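Local coordinates for protein shikimate dehydrogenase (NADP(+)) (Thermus thermophilus, PDB 2D5C) that catalyses the reversible, NADPH-linked reduction of 3-dehydroshikimate to shikimate, the fourth of seven steps leading to chorismate and the aromatic amino acids, at residues 172-178 with 199-205; 166-170 with 191-197; 54-59 with 84-90; 1-5 with 240-244. One frame throughout, in Å; residues are numbered along the deposited sequence.

Interaction 1 (172-178 with 199-205); sequences ARLLVNA and EGAAVDL
Leu-174 to Asn-177 pair with Ala-201 to Asp-204 as neighbouring strands of the parallel, Rossmann-type NADP-binding sheet. Leu-175 and Asn-177 use both N and O to bond the facing segment. The interior is tight: Leu-174 CD1 rests on Ala-201 CB at 4.0 Å beneath helix 126-137, while small Ala-202 suits the close approach of helix 213-220. Gly-200 is needed because any CB there would strike Arg-173 O. At the solvent side the Arg-173 guanidinium lies flat over Glu-199 CG, 3.4 Å above it. Its NE is 3.6 Å from Glu-199 OE2, well out of plane, so only charge attracts them. A serine at Arg-173 would remove this plate and probably leave the Glu-199 carboxylate without its mate. Beyond the strands, Leu-205 belongs to the NADP(+) site. Asn-177 and Asp-204 both hold CG anti to N (chi1 174° and -161°), side by side; Asn-177 OD1 is hydrogen-bonded to Thr-179, Asp-204 OD2 to Thr-212, and Asn-177 ND2 donates to Asp-204 OD1 from above the carboxylate plane at 2.8 Å.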
loop_
_atom_site.group_PDB
_atom_site.type_symbol
_atom_site.label_atom_id
_atom_site.label_comp_id
_atom_site.label_asym_id
_atom_site.label_seq_id
_atom_site.Cartn_x
_atom_site.Cartn_y
_atom_site.Cartn_z
ATOM N N ALA A 172 18.318 31.143 17.366
ATOM C CA ALA A 172 18.127 30.074 16.392
ATOM C C ALA A 172 18.630 30.538 15.031
ATOM O O ALA A 172 18.662 31.739 14.760
ATOM C CB ALA A 172 16.650 29.710 16.294
ATOM N N ARG A 173 19.025 29.585 14.190
ATOM C CA ARG A 173 19.495 29.892 12.839
ATOM C C ARG A 173 18.431 29.522 11.821
ATOM O O ARG A 173 18.437 30.009 10.687
ATOM C CB ARG A 173 20.798 29.145 12.533
ATOM C CG ARG A 173 22.002 29.818 13.148
ATOM C CD ARG A 173 22.232 31.192 12.514
ATOM N NE ARG A 173 22.881 32.122 13.435
ATOM C CZ ARG A 173 22.233 32.952 14.249
ATOM N NH1 ARG A 173 20.906 32.981 14.262
ATOM N NH2 ARG A 173 22.913 33.749 15.063
ATOM N N LEU A 174 17.521 28.639 12.225
ATOM C CA LEU A 174 16.421 28.223 11.372
ATOM C C LEU A 174 15.185 28.277 12.260
ATOM O O LEU A 174 15.147 27.648 13.312
ATOM C CB LEU A 174 16.614 26.797 10.869
ATOM C CG LEU A 174 15.435 26.229 10.074
ATOM C CD1 LEU A 174 15.159 27.105 8.850
ATOM C CD2 LEU A 174 15.739 24.801 9.667
ATOM N N LEU A 175 14.184 29.031 11.839
ATOM C CA LEU A 175 12.962 29.161 12.618
ATOM C C LEU A 175 11.808 28.650 11.763
ATOM O O LEU A 175 11.636 29.086 10.626
ATOM C CB LEU A 175 12.764 30.644 12.974
ATOM C CG LEU A 175 11.597 31.076 13.847
ATOM C CD1 LEU A 175 11.632 30.362 15.194
ATOM C CD2 LEU A 175 11.696 32.591 14.023
ATOM N N VAL A 176 11.014 27.724 12.300
ATOM C CA VAL A 176 9.896 27.176 11.543
ATOM C C VAL A 176 8.577 27.389 12.268
ATOM O O VAL A 176 8.437 27.004 13.429
ATOM C CB VAL A 176 10.064 25.640 11.307
ATOM C CG1 VAL A 176 8.896 25.102 10.502
ATOM C CG2 VAL A 176 11.365 25.359 10.576
ATOM N N ASN A 177 7.620 28.030 11.612
ATOM C CA ASN A 177 6.329 28.192 12.270
ATOM C C ASN A 177 5.452 26.994 11.966
ATOM O O ASN A 177 5.039 26.800 10.825
ATOM C CB ASN A 177 5.588 29.449 11.817
ATOM C CG ASN A 177 4.189 29.517 12.405
ATOM O OD1 ASN A 177 3.996 29.223 13.590
ATOM N ND2 ASN A 177 3.212 29.910 11.590
ATOM N N ALA A 178 5.189 26.194 13.000
ATOM C CA ALA A 178 4.340 25.018 12.881
ATOM C C ALA A 178 3.112 25.212 13.769
ATOM O O ALA A 178 2.476 24.244 14.195
ATOM C CB ALA A 178 5.122 23.748 13.292
ATOM N N GLU A 199 19.980 36.909 11.882
ATOM C CA GLU A 199 20.516 36.156 10.748
ATOM C C GLU A 199 20.029 34.709 10.740
ATOM O O GLU A 199 19.779 34.119 11.790
ATOM C CB GLU A 199 22.047 36.166 10.758
ATOM C CG GLU A 199 22.669 35.208 11.765
ATOM C CD GLU A 199 24.146 34.954 11.497
ATOM O OE1 GLU A 199 24.984 35.744 11.974
ATOM O OE2 GLU A 199 24.470 33.963 10.805
ATOM N N GLY A 200 19.899 34.144 9.547
ATOM C CA GLY A 200 19.441 32.776 9.417
ATOM C C GLY A 200 18.317 32.620 8.409
ATOM O O GLY A 200 18.257 33.357 7.422
ATOM N N ALA A 201 17.424 31.657 8.653
ATOM C CA ALA A 201 16.307 31.392 7.755
ATOM C C ALA A 201 14.998 31.117 8.518
ATOM O O ALA A 201 15.013 30.760 9.703
ATOM C CB ALA A 201 16.637 30.200 6.843
ATOM N N ALA A 202 13.873 31.299 7.832
ATOM C CA ALA A 202 12.558 31.062 8.427
ATOM C C ALA A 202 11.641 30.381 7.420
ATOM O O ALA A 202 11.673 30.679 6.223
ATOM C CB ALA A 202 11.936 32.379 8.893
ATOM N N VAL A 203 10.834 29.447 7.912
ATOM C CA VAL A 203 9.896 28.716 7.070
ATOM C C VAL A 203 8.543 28.721 7.758
ATOM O O VAL A 203 8.473 28.550 8.977
ATOM C CB VAL A 203 10.349 27.250 6.876
ATOM C CG1 VAL A 203 9.370 26.518 5.971
ATOM C CG2 VAL A 203 11.772 27.222 6.285
ATOM N N ASP A 204 7.480 28.963 6.995
ATOM C CA ASP A 204 6.134 28.984 7.577
ATOM C C ASP A 204 5.293 27.907 6.899
ATOM O O ASP A 204 5.238 27.841 5.673
ATOM C CB ASP A 204 5.476 30.370 7.378
ATOM C CG ASP A 204 4.295 30.613 8.326
ATOM O OD1 ASP A 204 3.728 29.625 8.835
ATOM O OD2 ASP A 204 3.911 31.791 8.558
ATOM N N LEU A 205 4.661 27.044 7.696
ATOM C CA LEU A 205 3.811 25.994 7.155
ATOM C C LEU A 205 2.449 26.574 6.758
ATOM O O LEU A 205 1.746 25.992 5.932
ATOM C CB LEU A 205 3.608 24.866 8.181
ATOM C CG LEU A 205 4.864 24.207 8.756
ATOM C CD1 LEU A 205 4.498 22.881 9.430
ATOM C CD2 LEU A 205 5.859 23.972 7.652
#

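Interaction 2 (166-170 with 191-197); sequences LEKAR and LPAELFP. With SO4 (sulfate ion), chain C.
The carbonyl oxygen of Glu-167, a residue whose CA rests against Leu-195 CD2, accepts twice from Arg-170, from its backbone N at 3.3 Å and weakly from its NE. The second bond follows from a bend at chi3 (-53°) that folds the guanidinium back over its own 3-10 turn, where Leu-195 CD2 covers one face. No hydrogen bond joins the two segments, and leucines do the work. Leu-166 CD1 presses on Leu-191 CD1 at 3.4 Å, tighter than usual carbon contact. Leu-195 crosses Leu-166 at about a right angle, its CD1 3.9 Å from Leu-166 CG. Ala-169 suits the middle, since its CB must fit 3.3 Å from Leu-195 O. Pro-197, which has no N-H to satisfy, sets CD against Ala-169 O. Outside, Ala-193 N donates a nearly straight 2.7 Å bond to O1 of a sulfate, probably from the crystallisation liquor. The contact joins two 3-10 turns in the loops that lead into adjacent parallel strands, 174-177 and 201-204, of the Rossmann-type domain.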
loop_
_atom_site.group_PDB
_atom_site.type_symbol
_atom_site.label_atom_id
_atom_site.label_comp_id
_atom_site.label_asym_id
_atom_site.label_seq_id
_atom_site.Cartn_x
_atom_site.Cartn_y
_atom_site.Cartn_z
ATOM N N LEU A 166 10.373 30.936 24.586
ATOM C CA LEU A 166 10.299 31.626 23.305
ATOM C C LEU A 166 11.411 32.612 22.935
ATOM O O LEU A 166 11.736 32.752 21.752
ATOM C CB LEU A 166 8.947 32.324 23.178
ATOM C CG LEU A 166 8.588 32.848 21.788
ATOM C CD1 LEU A 166 8.480 31.690 20.804
ATOM C CD2 LEU A 166 7.259 33.591 21.860
ATOM N N GLU A 167 12.005 33.279 23.922
ATOM C CA GLU A 167 13.050 34.264 23.615
ATOM C C GLU A 167 14.326 33.664 23.033
ATOM O O GLU A 167 15.163 34.382 22.489
ATOM C CB GLU A 167 13.377 35.126 24.843
ATOM C CG GLU A 167 14.174 34.452 25.951
ATOM C CD GLU A 167 13.310 33.900 27.070
ATOM O OE1 GLU A 167 13.874 33.562 28.132
ATOM O OE2 GLU A 167 12.075 33.796 26.894
ATOM N N LYS A 168 14.465 32.347 23.121
ATOM C CA LYS A 168 15.637 31.688 22.562
ATOM C C LYS A 168 15.579 31.747 21.040
ATOM O O LYS A 168 16.543 31.381 20.365
ATOM C CB LYS A 168 15.700 30.235 23.025
ATOM C CG LYS A 168 16.189 30.080 24.456
ATOM C CD LYS A 168 17.687 30.337 24.554
ATOM C CE LYS A 168 18.472 29.269 23.802
ATOM N NZ LYS A 168 19.943 29.421 23.988
ATOM N N ALA A 169 14.451 32.204 20.497
ATOM C CA ALA A 169 14.312 32.302 19.045
ATOM C C ALA A 169 15.385 33.243 18.479
ATOM O O ALA A 169 15.769 33.130 17.319
ATOM C CB ALA A 169 12.906 32.824 18.670
ATOM N N ARG A 170 15.862 34.168 19.304
ATOM C CA ARG A 170 16.885 35.119 18.857
ATOM C C ARG A 170 18.211 34.430 18.582
ATOM O O ARG A 170 19.064 34.979 17.877
ATOM C CB ARG A 170 17.086 36.219 19.906
ATOM C CG ARG A 170 15.891 37.153 20.051
ATOM C CD ARG A 170 16.044 38.116 21.227
ATOM N NE ARG A 170 16.344 37.418 22.476
ATOM C CZ ARG A 170 16.185 37.945 23.687
ATOM N NH1 ARG A 170 15.719 39.180 23.819
ATOM N NH2 ARG A 170 16.503 37.241 24.769
ATOM N N LEU A 191 5.426 34.987 16.846
ATOM C CA LEU A 191 6.619 35.535 17.467
ATOM C C LEU A 191 6.711 37.064 17.404
ATOM O O LEU A 191 6.574 37.641 16.336
ATOM C CB LEU A 191 7.836 34.919 16.759
ATOM C CG LEU A 191 9.231 35.035 17.356
ATOM C CD1 LEU A 191 9.355 34.078 18.522
ATOM C CD2 LEU A 191 10.269 34.688 16.302
ATOM N N PRO A 192 6.926 37.731 18.552
ATOM C CA PRO A 192 7.050 39.196 18.561
ATOM C C PRO A 192 8.255 39.520 17.670
ATOM O O PRO A 192 9.249 38.804 17.718
ATOM C CB PRO A 192 7.368 39.509 20.024
ATOM C CG PRO A 192 6.712 38.392 20.768
ATOM C CD PRO A 192 7.029 37.187 19.917
ATOM N N ALA A 193 8.168 40.583 16.870
ATOM C CA ALA A 193 9.252 40.977 15.962
ATOM C C ALA A 193 10.647 41.032 16.598
ATOM O O ALA A 193 11.639 40.625 15.975
ATOM C CB ALA A 193 8.924 42.332 15.323
ATOM N N GLU A 194 10.727 41.530 17.829
ATOM C CA GLU A 194 12.007 41.638 18.529
ATOM C C GLU A 194 12.628 40.304 18.952
ATOM O O GLU A 194 13.760 40.286 19.450
ATOM C CB GLU A 194 11.870 42.538 19.764
ATOM C CG GLU A 194 10.839 42.070 20.792
ATOM C CD GLU A 194 10.941 42.830 22.113
ATOM O OE1 GLU A 194 11.442 43.978 22.107
ATOM O OE2 GLU A 194 10.514 42.287 23.157
ATOM N N LEU A 195 11.906 39.194 18.774
ATOM C CA LEU A 195 12.456 37.890 19.154
ATOM C C LEU A 195 13.045 37.133 17.963
ATOM O O LEU A 195 13.598 36.037 18.117
ATOM C CB LEU A 195 11.393 37.034 19.856
ATOM C CG LEU A 195 10.913 37.570 21.215
ATOM C CD1 LEU A 195 10.029 36.521 21.894
ATOM C CD2 LEU A 195 12.102 37.905 22.097
ATOM N N PHE A 196 12.934 37.716 16.775
ATOM C CA PHE A 196 13.510 37.081 15.589
ATOM C C PHE A 196 15.035 37.194 15.627
ATOM O O PHE A 196 15.576 38.159 16.179
ATOM C CB PHE A 196 13.044 37.767 14.293
ATOM C CG PHE A 196 11.657 37.373 13.836
ATOM C CD1 PHE A 196 10.526 37.871 14.477
ATOM C CD2 PHE A 196 11.485 36.512 12.755
ATOM C CE1 PHE A 196 9.244 37.520 14.045
ATOM C CE2 PHE A 196 10.201 36.150 12.311
ATOM C CZ PHE A 196 9.083 36.656 12.956
ATOM N N PRO A 197 15.750 36.208 15.054
ATOM C CA PRO A 197 17.216 36.267 15.038
ATOM C C PRO A 197 17.610 37.290 13.956
ATOM O O PRO A 197 16.824 37.534 13.042
ATOM C CB PRO A 197 17.603 34.846 14.663
ATOM C CG PRO A 197 16.521 34.470 13.666
ATOM C CD PRO A 197 15.275 34.950 14.448
HETATM S S SO4 C . 4.848 42.513 17.904
HETATM O O1 SO4 C . 6.061 42.260 16.855
HETATM O O2 SO4 C . 5.479 42.541 19.202
HETATM O O3 SO4 C . 4.230 43.631 17.613
HETATM O O4 SO4 C . 4.060 41.317 17.789
#

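Interaction 3 (54-59 with 84-90); sequences FRGVNL and VNTVLQV. With SKM ((3R,4S,5R)-3,4,5-trihydroxycyclohex-1-ene-1-carboxylic acid), chain E.
Asn-85 O takes two hydrogen bonds from the facing strand, from Asn-58 ND2 at 3.0 Å and from Leu-59 N at 2.9 Å, which reach it from opposite faces of its carbonyl plane. The Asn-58 amide is fixed at both ends, its OD1 bonded to Tyr-33 OH. Between the strands, Val-57 and Val-87 form an antiparallel hydrogen-bonded pair, Gln-89 N bonds Arg-55 O, and Asn-85 with Thr-86 makes a classic beta bulge opposite Phe-97. At the far end Gln-89, bent at chi2 (-83°), turns NE2 onto Phe-54 O in an almost straight 2.7 Å bond, while Gly-92 N satisfies its OE1. Arg-55 lays its guanidinium on Leu-88 CD1; a water joins its NH1 to Gln-89 O, and its NH2 bonds Trp-243 O of its own chain and Leu-242 O of the second subunit. Buried Leu-59 O and Val-84 O, by contrast, have no partner in the model. Thr-99 N holds Asn-85 OD1, and ND2 donates to shikimate O12 at 3.0 Å and weakly to O7. The contact thus ties Asn-85, a shikimate-binding residue, into the sheet of the substrate-binding domain, its amide turned by Thr-99 N so that ND2 can donate to hydroxyls.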
loop_
_atom_site.group_PDB
_atom_site.type_symbol
_atom_site.label_atom_id
_atom_site.label_comp_id
_atom_site.label_asym_id
_atom_site.label_seq_id
_atom_site.Cartn_x
_atom_site.Cartn_y
_atom_site.Cartn_z
ATOM N N PHE A 54 -11.809 4.275 -1.662
ATOM C CA PHE A 54 -10.671 5.140 -1.985
ATOM C C PHE A 54 -9.361 4.384 -1.952
ATOM O O PHE A 54 -9.169 3.516 -1.104
ATOM C CB PHE A 54 -10.574 6.317 -1.011
ATOM C CG PHE A 54 -11.688 7.307 -1.153
ATOM C CD1 PHE A 54 -12.974 6.983 -0.748
ATOM C CD2 PHE A 54 -11.454 8.555 -1.726
ATOM C CE1 PHE A 54 -14.026 7.892 -0.910
ATOM C CE2 PHE A 54 -12.493 9.472 -1.895
ATOM C CZ PHE A 54 -13.781 9.138 -1.487
ATOM N N ARG A 55 -8.461 4.717 -2.879
ATOM C CA ARG A 55 -7.149 4.067 -2.908
ATOM C C ARG A 55 -6.281 4.678 -1.814
ATOM O O ARG A 55 -5.414 4.014 -1.252
ATOM C CB ARG A 55 -6.471 4.282 -4.259
ATOM C CG ARG A 55 -4.985 3.955 -4.279
ATOM C CD ARG A 55 -4.705 2.473 -4.050
ATOM N NE ARG A 55 -3.305 2.166 -4.319
ATOM C CZ ARG A 55 -2.784 0.943 -4.293
ATOM N NH1 ARG A 55 -3.550 -0.107 -4.011
ATOM N NH2 ARG A 55 -1.489 0.767 -4.539
ATOM N N GLY A 56 -6.510 5.956 -1.538
ATOM C CA GLY A 56 -5.749 6.642 -0.512
ATOM C C GLY A 56 -6.343 7.995 -0.198
ATOM O O GLY A 56 -7.126 8.542 -0.976
ATOM N N VAL A 57 -5.993 8.528 0.963
ATOM C CA VAL A 57 -6.481 9.841 1.354
ATOM C C VAL A 57 -5.418 10.524 2.166
ATOM O O VAL A 57 -4.555 9.869 2.763
ATOM C CB VAL A 57 -7.763 9.782 2.239
ATOM C CG1 VAL A 57 -8.907 9.139 1.487
ATOM C CG2 VAL A 57 -7.469 9.033 3.550
ATOM N N ASN A 58 -5.454 11.851 2.145
ATOM C CA ASN A 58 -4.555 12.659 2.955
ATOM C C ASN A 58 -5.434 13.060 4.130
ATOM O O ASN A 58 -6.664 13.121 3.997
ATOM C CB ASN A 58 -4.088 13.902 2.191
ATOM C CG ASN A 58 -2.914 13.615 1.284
ATOM O OD1 ASN A 58 -2.887 14.032 0.121
ATOM N ND2 ASN A 58 -1.918 12.904 1.818
ATOM N N LEU A 59 -4.817 13.282 5.287
ATOM C CA LEU A 59 -5.562 13.683 6.470
ATOM C C LEU A 59 -5.027 15.020 6.928
ATOM O O LEU A 59 -3.819 15.252 6.908
ATOM C CB LEU A 59 -5.388 12.670 7.612
ATOM C CG LEU A 59 -5.845 11.229 7.418
ATOM C CD1 LEU A 59 -5.639 10.483 8.724
ATOM C CD2 LEU A 59 -7.308 11.172 6.996
ATOM N N VAL A 84 -0.557 10.904 11.379
ATOM C CA VAL A 84 -0.572 10.307 10.053
ATOM C C VAL A 84 -1.226 11.317 9.117
ATOM O O VAL A 84 -2.324 11.809 9.397
ATOM C CB VAL A 84 -1.407 9.007 10.053
ATOM C CG1 VAL A 84 -1.793 8.621 8.624
ATOM C CG2 VAL A 84 -0.600 7.876 10.722
ATOM N N ASN A 85 -0.555 11.628 8.009
ATOM C CA ASN A 85 -1.108 12.572 7.037
ATOM C C ASN A 85 -1.432 11.864 5.718
ATOM O O ASN A 85 -2.044 12.445 4.817
ATOM C CB ASN A 85 -0.119 13.714 6.786
ATOM C CG ASN A 85 0.892 13.388 5.698
ATOM O OD1 ASN A 85 1.536 12.337 5.720
ATOM N ND2 ASN A 85 1.043 14.299 4.743
ATOM N N THR A 86 -1.024 10.607 5.608
ATOM C CA THR A 86 -1.278 9.841 4.393
ATOM C C THR A 86 -1.719 8.418 4.720
ATOM O O THR A 86 -1.050 7.710 5.481
ATOM C CB THR A 86 -0.014 9.776 3.514
ATOM O OG1 THR A 86 0.400 11.107 3.179
ATOM C CG2 THR A 86 -0.295 8.999 2.220
ATOM N N VAL A 87 -2.854 8.015 4.153
ATOM C CA VAL A 87 -3.385 6.678 4.359
ATOM C C VAL A 87 -3.518 5.957 3.021
ATOM O O VAL A 87 -4.014 6.530 2.053
ATOM C CB VAL A 87 -4.778 6.730 5.044
ATOM C CG1 VAL A 87 -5.322 5.311 5.222
ATOM C CG2 VAL A 87 -4.668 7.447 6.389
ATOM N N LEU A 88 -3.045 4.710 2.977
ATOM C CA LEU A 88 -3.127 3.858 1.781
ATOM C C LEU A 88 -4.140 2.757 2.060
ATOM O O LEU A 88 -4.108 2.156 3.132
ATOM C CB LEU A 88 -1.768 3.208 1.490
ATOM C CG LEU A 88 -1.747 2.037 0.504
ATOM C CD1 LEU A 88 -2.181 2.517 -0.867
ATOM C CD2 LEU A 88 -0.333 1.430 0.439
ATOM N N GLN A 89 -5.040 2.499 1.108
ATOM C CA GLN A 89 -6.032 1.438 1.267
ATOM C C GLN A 89 -5.717 0.278 0.327
ATOM O O GLN A 89 -5.645 0.456 -0.897
ATOM C CB GLN A 89 -7.454 1.981 0.982
ATOM C CG GLN A 89 -8.587 0.931 1.066
ATOM C CD GLN A 89 -8.756 0.114 -0.214
ATOM O OE1 GLN A 89 -8.618 -1.109 -0.212
ATOM N NE2 GLN A 89 -9.052 0.795 -1.314
ATOM N N VAL A 90 -5.511 -0.903 0.907
ATOM C CA VAL A 90 -5.239 -2.118 0.141
ATOM C C VAL A 90 -6.057 -3.256 0.764
ATOM O O VAL A 90 -5.974 -3.499 1.968
ATOM C CB VAL A 90 -3.737 -2.486 0.157
ATOM C CG1 VAL A 90 -2.943 -1.515 -0.728
ATOM C CG2 VAL A 90 -3.215 -2.456 1.578
HETATM O O12 SKM E . -0.212 16.892 5.500
HETATM C C8 SKM E . -0.942 17.714 4.577
HETATM C C6 SKM E . -2.192 16.942 4.073
HETATM O O7 SKM E . -1.770 15.738 3.437
HETATM C C5 SKM E . -3.009 17.793 3.066
HETATM C C4 SKM E . -3.077 19.273 3.446
HETATM C C1 SKM E . -4.012 20.139 2.683
HETATM O O2 SKM E . -4.766 19.604 1.702
HETATM O O3 SKM E . -4.109 21.331 2.936
HETATM C C10 SKM E . -2.343 19.821 4.420
HETATM C C9 SKM E . -1.364 19.043 5.274
HETATM O O11 SKM E . -1.991 18.746 6.531
HETATM O O HOH W 1 -6.324 -0.433 -3.344
#

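Interaction 4 (1-5 with 240-244). With SO4 (sulfate ion), chain F.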
loop_
_atom_site.group_PDB
_atom_site.type_symbol
_atom_site.label_atom_id
_atom_site.label_comp_id
_atom_site.label_asym_id
_atom_site.label_seq_id
_atom_site.Cartn_x
_atom_site.Cartn_y
_atom_site.Cartn_z
ATOM N N MET A 1 -10.709 3.896 -12.077
ATOM C CA MET A 1 -9.653 4.925 -11.887
ATOM C C MET A 1 -9.356 5.202 -10.414
ATOM O O MET A 1 -10.106 4.819 -9.522
ATOM C CB MET A 1 -10.046 6.222 -12.600
ATOM C CG MET A 1 -11.492 6.643 -12.409
ATOM S SD MET A 1 -11.860 8.230 -13.208
ATOM C CE MET A 1 -11.912 7.746 -14.947
ATOM N N LEU A 2 -8.241 5.879 -10.181
ATOM C CA LEU A 2 -7.780 6.218 -8.843
ATOM C C LEU A 2 -8.691 7.217 -8.136
ATOM O O LEU A 2 -8.955 8.293 -8.657
ATOM C CB LEU A 2 -6.359 6.778 -8.945
ATOM C CG LEU A 2 -5.338 5.780 -9.493
ATOM C CD1 LEU A 2 -4.095 6.497 -9.999
ATOM C CD2 LEU A 2 -4.984 4.786 -8.396
ATOM N N ARG A 3 -9.164 6.853 -6.945
ATOM C CA ARG A 3 -10.035 7.720 -6.163
ATOM C C ARG A 3 -9.295 8.162 -4.909
ATOM O O ARG A 3 -8.996 7.341 -4.038
ATOM C CB ARG A 3 -11.321 6.990 -5.760
ATOM C CG ARG A 3 -12.207 6.564 -6.922
ATOM C CD ARG A 3 -12.457 7.720 -7.870
ATOM N NE ARG A 3 -13.243 7.326 -9.034
ATOM C CZ ARG A 3 -13.261 8.004 -10.176
ATOM N NH1 ARG A 3 -12.532 9.105 -10.307
ATOM N NH2 ARG A 3 -14.009 7.586 -11.189
ATOM N N PHE A 4 -8.999 9.456 -4.830
ATOM C CA PHE A 4 -8.287 10.030 -3.693
ATOM C C PHE A 4 -9.111 11.129 -3.034
ATOM O O PHE A 4 -10.120 11.576 -3.579
ATOM C CB PHE A 4 -6.953 10.626 -4.152
ATOM C CG PHE A 4 -6.017 9.630 -4.766
ATOM C CD1 PHE A 4 -5.549 9.808 -6.064
ATOM C CD2 PHE A 4 -5.583 8.526 -4.041
ATOM C CE1 PHE A 4 -4.658 8.903 -6.637
ATOM C CE2 PHE A 4 -4.695 7.611 -4.600
ATOM C CZ PHE A 4 -4.226 7.799 -5.904
ATOM N N ALA A 5 -8.674 11.568 -1.857
ATOM C CA ALA A 5 -9.375 12.633 -1.152
ATOM C C ALA A 5 -8.558 13.161 0.013
ATOM O O ALA A 5 -7.646 12.491 0.495
ATOM C CB ALA A 5 -10.731 12.124 -0.643
ATOM N N PHE A 240 1.543 10.642 -3.183
ATOM C CA PHE A 240 1.115 10.067 -4.455
ATOM C C PHE A 240 1.976 8.854 -4.820
ATOM O O PHE A 240 1.469 7.859 -5.347
ATOM C CB PHE A 240 1.193 11.118 -5.570
ATOM C CG PHE A 240 0.388 10.759 -6.783
ATOM C CD1 PHE A 240 -0.891 11.270 -6.960
ATOM C CD2 PHE A 240 0.908 9.880 -7.733
ATOM C CE1 PHE A 240 -1.658 10.910 -8.080
ATOM C CE2 PHE A 240 0.162 9.514 -8.846
ATOM C CZ PHE A 240 -1.124 10.029 -9.023
ATOM N N ARG A 241 3.278 8.936 -4.551
ATOM C CA ARG A 241 4.155 7.821 -4.847
ATOM C C ARG A 241 3.813 6.667 -3.914
ATOM O O ARG A 241 3.866 5.515 -4.322
ATOM C CB ARG A 241 5.634 8.207 -4.697
ATOM C CG ARG A 241 6.583 7.103 -5.141
ATOM C CD ARG A 241 8.028 7.542 -5.038
ATOM N NE ARG A 241 8.381 7.897 -3.669
ATOM C CZ ARG A 241 9.534 8.457 -3.313
ATOM N NH1 ARG A 241 10.457 8.735 -4.228
ATOM N NH2 ARG A 241 9.763 8.735 -2.034
ATOM N N LEU A 242 3.473 6.958 -2.657
ATOM C CA LEU A 242 3.097 5.869 -1.750
ATOM C C LEU A 242 1.879 5.144 -2.309
ATOM O O LEU A 242 1.817 3.916 -2.298
ATOM C CB LEU A 242 2.746 6.384 -0.349
ATOM C CG LEU A 242 3.857 6.972 0.515
ATOM C CD1 LEU A 242 3.282 7.366 1.863
ATOM C CD2 LEU A 242 4.972 5.966 0.685
ATOM N N TRP A 243 0.906 5.908 -2.800
ATOM C CA TRP A 243 -0.312 5.315 -3.337
ATOM C C TRP A 243 -0.161 4.556 -4.653
ATOM O O TRP A 243 -0.817 3.540 -4.852
ATOM C CB TRP A 243 -1.385 6.389 -3.561
ATOM C CG TRP A 243 -1.825 7.098 -2.335
ATOM C CD1 TRP A 243 -1.956 6.574 -1.071
ATOM C CD2 TRP A 243 -2.221 8.470 -2.246
ATOM N NE1 TRP A 243 -2.406 7.547 -0.203
ATOM C CE2 TRP A 243 -2.576 8.718 -0.899
ATOM C CE3 TRP A 243 -2.312 9.516 -3.180
ATOM C CZ2 TRP A 243 -3.012 9.972 -0.458
ATOM C CZ3 TRP A 243 -2.753 10.774 -2.737
ATOM C CH2 TRP A 243 -3.094 10.985 -1.390
ATOM N N THR A 244 0.699 5.041 -5.547
ATOM C CA THR A 244 0.830 4.430 -6.876
ATOM C C THR A 244 2.178 3.853 -7.290
ATOM O O THR A 244 2.242 3.067 -8.237
ATOM C CB THR A 244 0.505 5.458 -7.963
ATOM O OG1 THR A 244 1.518 6.480 -7.946
ATOM C CG2 THR A 244 -0.842 6.101 -7.713
HETATM S S SO4 F . 8.169 4.972 -1.375
HETATM O O1 SO4 F . 6.897 5.881 -1.806
HETATM O O2 SO4 F . 7.603 3.668 -1.092
HETATM O O3 SO4 F . 9.051 4.949 -2.339
HETATM O O4 SO4 F . 8.608 5.582 -0.145
#
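The ring of Phe-4 lies over the six-membered ring of Trp-243 in an offset stack, centroids 4.4 Å apart and planes at 21°. The closest atoms are Phe-4 CE2 and Trp-243 CE3, at 3.4 Å. Across the indole's opposite face sits the backbone N of Phe-240, and at the edge of the Phe-4 ring comes Thr-244 CG2. The Phe-240 ring meets that of Phe-4 obliquely through CE1 atoms 3.9 Å apart, and Phe-4, Phe-240 and Trp-243 form an aromatic cluster between the mixed sheet of the substrate-binding domain and the end of helix 229-244. Large flat side chains suit the place because strand and helix axes come no closer than 11.3 Å. Were Phe-4 cut back to an alanine, a gap would probably open and one face of Trp-243 lose its stacking partner. Leu-2 extends the apolar strip, its CD1 reaching Thr-244 CG2; Leu-2 also packs on Thr-244 of the second subunit. Thr-244 turns its methyl to the strand because OG1, between N and carbonyl carbon (chi1 67°), donates to Phe-240 O, which also accepts Thr-244 N from the other face of its plane. The indole is fixed as well, NE1 donating to Val-87 O. On the helix's outer side, Arg-241 NE donates at 3.1 Å to O1 of a sulfate that also accepts from Glu-91 N of the second subunit.

In the fold
The four contacts fall into two groups, one in each domain, on opposite sides of the chain's centre. Interactions 3 and 4 have centres 8 Å apart and share a sheet, in which strand 56-59 lies beside strand 2-8: Asn-58 N probably bonds Ala-5 O at 2.8 Å. Both also touch the second subunit. Interactions 1 and 2, centres 11 Å apart, meet where Leu-175 CD2 packs on Leu-191 CD2 at 3.4 Å. Shikimate lies in the cleft between the groups: interaction 3 binds it directly, the side chain of Trp-243 in interaction 4 is about 7 Å from it, and that of Leu-205 in interaction 1, on the NADP(+) side, about 8 Å.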